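Local coordinates for nitrogenase molybdenum-iron protein alpha chain (Clostridium pasteurianum, PDB 5VPW) that forms, together with the beta chain, the molybdenum-iron component of nitrogenase, which reduces dinitrogen to ammonium at its iron-molybdenum cluster with electrons from ferredoxin, at residues I25-E30 against G437-D442; T32-I37 against D374-E379. One frame throughout, in Å; residues are numbered along the deposited sequence.

Interaction 1 (I25-E30 against G437-D442); sequences IVIKTE and GTILID
Ile27 and Ile439 lie side by side on one face of a two-stranded antiparallel pairing, a non-hydrogen-bonded pair with CG1 of Ile27 3.9 Å from CG1 of Ile439. Two residues further along, at the next non-hydrogen-bonded pair, Ile25 and Ile441 repeat the arrangement, CG1 of Ile25 resting against CG2 of Ile441. CG2 of Ile25 reaches diagonally to CG2 of Ile439 (4.3 Å), joining the two couples. In Ile439, CG1 lies beside the backbone N (chi1 -62°), which puts it against Ile27, while CG2 is anti to that N and faces Ile25. Helix 5-10 closes over the isoleucine face, Leu5 against Ile439 and Ile9 against both Ile25 and Ile441.

On the other face Val26 and Leu440 form the hydrogen-bonded pair. CG2 of Val26 is the bump here, set against CB of Leu440 at 4.1 Å, while the rest of the leucine turns to Met431, Met434 and Phe367.

Between the faces runs the backbone ladder. Val26 N bonds to Leu440 O at 3.1 Å, and Leu440 N returns to Val26 O at 2.9 Å. Beyond the strand ends, Lys28 N bonds to Thr438 O, and Gly437 N to Lys28 O at 2.7 Å. CG2 of Ile27 touches Thr438 O and Gly437 C, and the extended Lys28 side chain leads away to the carbonyls of Met431 and Met434.

Within this chain, strand 25-27 is an outermost strand of the mixed sheet, antiparallel to 439-442. The chemistry divides: paired amides and carbonyls set the register, and branched aliphatic groups, together with a hydrogen bond from Lys6 NZ to Ile25 O, join the edge strand to helix 5-10 without any charged group between the strands.

Interaction 2 (T32-I37 against D374-E379); sequences TPNPEI and DYEGRE
The irregular segment 32-37 passes the C-terminal end of helix 372-376, approaching most nearly at Asn34 and Glu376 (CA to CA 6.1 Å), just before Gly377 leaves the helix with positive phi. Asn34 points its amide at this end: ND2 donates to the main-chain O of Glu376 at 3.1 Å, almost straight (172°) and in the plane of the amide. The other branch, OD1, lies against CA and CB of Glu376, buried and without a hydrogen-bonding partner.

The Glu376 side chain runs along the loop from Asn34 toward Ile37, its CG against Pro35 O. Its OE2 accepts from Ile37 N at 3.1 Å; the N-H arrives from above the carboxylate plane. OE1 makes a salt bridge to Arg372, so the carboxylate joins its own helix to the loop.

Ile37 then lays its two branches on Tyr375. CD1 sits over the centre of the ring, 4.1 Å from the centroid, in a CH-pi contact, while CG2 touches CD2 at 3.6 Å. With CG1 anti to the backbone N (chi1 -170°), the chain carries CD1 out over that face. Phe367 meets the ring edge-to-face, and the hydroxyl is hydrogen-bonded to Asp442.

The helix end therefore binds the loop by both its main-chain carbonyl and its last carboxylate. Arg372 probably helps to keep that buried carboxylate ionised, and beside it Ile37 packs on Tyr375, its CG2 shared between the ring and OE2.

The centres of the two contacts lie 10 Å apart, on the same side of the chain's centre. Along the sequence the order is 25-30, 32-37, 374-379, 437-442, so interaction 2 is enclosed by interaction 1. The N-terminal segment first adds an edge strand to the mixed five-stranded sheet, then turns to run past helix 372-376. Direct links join the two: the side-chain bridge between Tyr375 and Asp442, and packing of Val26 CG1 against Glu36 O and of Lys28 CE against Pro33 O. Together they fasten residues 25-37 to the domain carrying that sheet; the side chains of Tyr375 and Leu440 are about 11 and 13 Å from the iron-molybdenum cluster, away from its ligands.

Interaction 1 (I25-E30 against G437-D442)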
# COMPACT_ATOMS: atom_id res chain seq x y z
N ILE A 25 -46.65 -11.16 -8.30
CA ILE A 25 -46.56 -9.74 -8.59
C ILE A 25 -47.91 -9.08 -8.38
O ILE A 25 -48.89 -9.49 -9.00
CB ILE A 25 -46.06 -9.50 -10.02
CG1 ILE A 25 -44.72 -10.18 -10.21
CG2 ILE A 25 -46.01 -8.01 -10.32
CD1 ILE A 25 -44.25 -10.22 -11.62
N VAL A 26 -47.98 -8.07 -7.51
CA VAL A 26 -49.23 -7.36 -7.27
C VAL A 26 -49.02 -5.87 -7.31
O VAL A 26 -47.89 -5.38 -7.24
CB VAL A 26 -49.90 -7.74 -5.93
CG1 VAL A 26 -50.29 -9.21 -5.93
CG2 VAL A 26 -49.02 -7.39 -4.73
N ILE A 27 -50.13 -5.15 -7.38
CA ILE A 27 -50.13 -3.70 -7.35
C ILE A 27 -51.13 -3.29 -6.31
O ILE A 27 -52.27 -3.75 -6.32
CB ILE A 27 -50.54 -3.09 -8.70
CG1 ILE A 27 -49.61 -3.65 -9.78
CG2 ILE A 27 -50.52 -1.57 -8.62
CD1 ILE A 27 -49.64 -2.92 -11.11
N LYS A 28 -50.71 -2.45 -5.40
CA LYS A 28 -51.61 -1.92 -4.41
C LYS A 28 -52.42 -0.81 -5.06
O LYS A 28 -51.84 0.07 -5.68
CB LYS A 28 -50.84 -1.38 -3.22
CG LYS A 28 -51.71 -0.49 -2.38
CD LYS A 28 -51.04 -0.06 -1.10
CE LYS A 28 -52.05 0.55 -0.16
NZ LYS A 28 -51.62 0.44 1.24
N THR A 29 -53.75 -0.86 -4.96
CA THR A 29 -54.61 0.18 -5.55
C THR A 29 -55.65 0.68 -4.55
O THR A 29 -55.82 0.11 -3.47
CB THR A 29 -55.35 -0.31 -6.82
OG1 THR A 29 -56.40 -1.23 -6.46
CG2 THR A 29 -54.41 -0.99 -7.80
N GLU A 30 -56.37 1.74 -4.93
CA GLU A 30 -57.43 2.25 -4.07
C GLU A 30 -58.59 1.25 -4.02
O GLU A 30 -59.19 1.04 -2.98
CB GLU A 30 -57.91 3.63 -4.53
CG GLU A 30 -58.27 4.53 -3.36
CD GLU A 30 -58.98 5.80 -3.77
OE1 GLU A 30 -60.19 5.75 -4.06
OE2 GLU A 30 -58.32 6.87 -3.79
N GLY A 437 -50.47 2.40 -5.99
CA GLY A 437 -49.61 2.33 -7.19
C GLY A 437 -48.31 1.56 -6.93
O GLY A 437 -47.55 1.29 -7.84
N THR A 438 -48.02 1.23 -5.68
CA THR A 438 -46.79 0.49 -5.40
C THR A 438 -46.91 -0.92 -5.98
O THR A 438 -47.91 -1.62 -5.77
CB THR A 438 -46.42 0.36 -3.91
OG1 THR A 438 -46.34 1.65 -3.28
CG2 THR A 438 -45.06 -0.35 -3.77
N ILE A 439 -45.89 -1.31 -6.72
CA ILE A 439 -45.81 -2.66 -7.27
C ILE A 439 -44.89 -3.50 -6.38
O ILE A 439 -43.75 -3.10 -6.10
CB ILE A 439 -45.24 -2.59 -8.69
CG1 ILE A 439 -46.16 -1.77 -9.61
CG2 ILE A 439 -45.03 -3.98 -9.29
CD1 ILE A 439 -45.48 -1.25 -10.85
N LEU A 440 -45.35 -4.68 -5.97
CA LEU A 440 -44.56 -5.58 -5.12
C LEU A 440 -44.26 -6.88 -5.88
O LEU A 440 -45.15 -7.44 -6.56
CB LEU A 440 -45.33 -5.89 -3.83
CG LEU A 440 -45.60 -4.71 -2.89
CD1 LEU A 440 -46.96 -4.07 -3.16
CD2 LEU A 440 -45.52 -5.14 -1.44
N ILE A 441 -43.02 -7.35 -5.79
CA ILE A 441 -42.60 -8.58 -6.45
C ILE A 441 -42.04 -9.50 -5.39
O ILE A 441 -41.02 -9.20 -4.76
CB ILE A 441 -41.55 -8.34 -7.55
CG1 ILE A 441 -42.07 -7.32 -8.59
CG2 ILE A 441 -41.16 -9.65 -8.24
CD1 ILE A 441 -41.06 -6.94 -9.65
N ASP A 442 -42.72 -10.61 -5.17
CA ASP A 442 -42.23 -11.69 -4.30
C ASP A 442 -41.30 -12.63 -5.07
O ASP A 442 -41.55 -12.98 -6.24
CB ASP A 442 -43.40 -12.46 -3.68
CG ASP A 442 -42.95 -13.65 -2.87
OD1 ASP A 442 -42.47 -13.44 -1.74
OD2 ASP A 442 -43.09 -14.79 -3.35

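Interaction 2 (T32-I37 against D374-E379)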
# COMPACT_ATOMS: atom_id res chain seq x y z
N THR A 32 -58.24 -2.13 -4.49
CA THR A 32 -57.77 -3.19 -3.61
C THR A 32 -56.46 -2.76 -2.96
O THR A 32 -55.39 -2.88 -3.55
CB THR A 32 -57.57 -4.53 -4.35
OG1 THR A 32 -57.39 -4.25 -5.75
CG2 THR A 32 -58.79 -5.43 -4.16
N PRO A 33 -56.55 -2.21 -1.74
CA PRO A 33 -55.35 -1.72 -1.09
C PRO A 33 -54.59 -2.85 -0.42
O PRO A 33 -53.42 -2.66 -0.05
CB PRO A 33 -55.89 -0.73 -0.06
CG PRO A 33 -57.28 -1.19 0.25
CD PRO A 33 -57.76 -2.04 -0.91
N ASN A 34 -55.22 -4.01 -0.26
CA ASN A 34 -54.53 -5.15 0.34
C ASN A 34 -54.62 -6.39 -0.55
O ASN A 34 -55.14 -7.42 -0.15
CB ASN A 34 -55.09 -5.43 1.74
CG ASN A 34 -54.07 -6.13 2.65
OD1 ASN A 34 -52.92 -6.36 2.27
ND2 ASN A 34 -54.49 -6.45 3.86
N PRO A 35 -54.04 -6.32 -1.76
CA PRO A 35 -54.20 -7.43 -2.72
C PRO A 35 -53.59 -8.74 -2.21
O PRO A 35 -52.55 -8.73 -1.55
CB PRO A 35 -53.46 -6.94 -3.97
CG PRO A 35 -52.48 -5.93 -3.46
CD PRO A 35 -53.12 -5.28 -2.25
N GLU A 36 -54.24 -9.84 -2.52
CA GLU A 36 -53.69 -11.13 -2.19
C GLU A 36 -52.45 -11.43 -3.07
O GLU A 36 -52.47 -11.25 -4.31
CB GLU A 36 -54.75 -12.22 -2.34
CG GLU A 36 -54.19 -13.64 -2.29
CD GLU A 36 -55.23 -14.70 -1.97
OE1 GLU A 36 -54.81 -15.85 -1.69
OE2 GLU A 36 -56.45 -14.39 -1.99
N ILE A 37 -51.39 -11.87 -2.41
CA ILE A 37 -50.13 -12.20 -3.08
C ILE A 37 -49.82 -13.68 -2.79
O ILE A 37 -50.29 -14.24 -1.79
CB ILE A 37 -48.97 -11.23 -2.64
CG1 ILE A 37 -47.71 -11.42 -3.50
CG2 ILE A 37 -48.60 -11.45 -1.19
CD1 ILE A 37 -46.70 -10.31 -3.29
N ASP A 374 -46.50 -11.22 6.23
CA ASP A 374 -45.64 -10.04 6.15
C ASP A 374 -46.15 -8.97 5.20
O ASP A 374 -45.95 -7.78 5.45
CB ASP A 374 -44.22 -10.44 5.74
CG ASP A 374 -43.58 -11.33 6.74
OD1 ASP A 374 -43.47 -10.87 7.91
OD2 ASP A 374 -43.22 -12.48 6.38
N TYR A 375 -46.78 -9.38 4.09
CA TYR A 375 -47.35 -8.45 3.11
C TYR A 375 -48.73 -7.89 3.52
O TYR A 375 -48.96 -6.67 3.51
CB TYR A 375 -47.52 -9.15 1.76
CG TYR A 375 -46.25 -9.58 1.07
CD1 TYR A 375 -45.44 -8.66 0.42
CD2 TYR A 375 -45.87 -10.92 1.05
CE1 TYR A 375 -44.27 -9.07 -0.22
CE2 TYR A 375 -44.70 -11.33 0.41
CZ TYR A 375 -43.92 -10.41 -0.22
OH TYR A 375 -42.77 -10.81 -0.87
N GLU A 376 -49.63 -8.81 3.86
CA GLU A 376 -51.06 -8.53 4.05
C GLU A 376 -51.53 -8.48 5.50
O GLU A 376 -52.67 -8.12 5.76
CB GLU A 376 -51.86 -9.65 3.37
CG GLU A 376 -51.60 -9.79 1.88
CD GLU A 376 -52.10 -11.12 1.35
OE1 GLU A 376 -53.28 -11.44 1.61
OE2 GLU A 376 -51.33 -11.84 0.69
N GLY A 377 -50.69 -8.91 6.45
CA GLY A 377 -51.05 -8.90 7.87
C GLY A 377 -51.31 -10.30 8.42
O GLY A 377 -51.62 -11.23 7.65
N ARG A 378 -51.22 -10.43 9.75
CA ARG A 378 -51.41 -11.73 10.42
C ARG A 378 -52.87 -12.20 10.34
O ARG A 378 -53.14 -13.38 10.56
CB ARG A 378 -50.98 -11.68 11.91
CG ARG A 378 -49.51 -11.29 12.16
CD ARG A 378 -49.20 -11.28 13.66
NE ARG A 378 -49.47 -12.60 14.22
CZ ARG A 378 -48.61 -13.62 14.25
NH1 ARG A 378 -48.97 -14.78 14.75
NH2 ARG A 378 -47.38 -13.47 13.78
N GLU A 379 -53.80 -11.29 10.08
CA GLU A 379 -55.23 -11.63 9.97
C GLU A 379 -55.51 -12.68 8.86
O GLU A 379 -56.58 -13.29 8.85
CB GLU A 379 -56.09 -10.36 9.77
CG GLU A 379 -55.64 -9.44 8.63
CD GLU A 379 -54.72 -8.27 9.06
OE1 GLU A 379 -53.77 -8.47 9.88
OE2 GLU A 379 -54.94 -7.15 8.55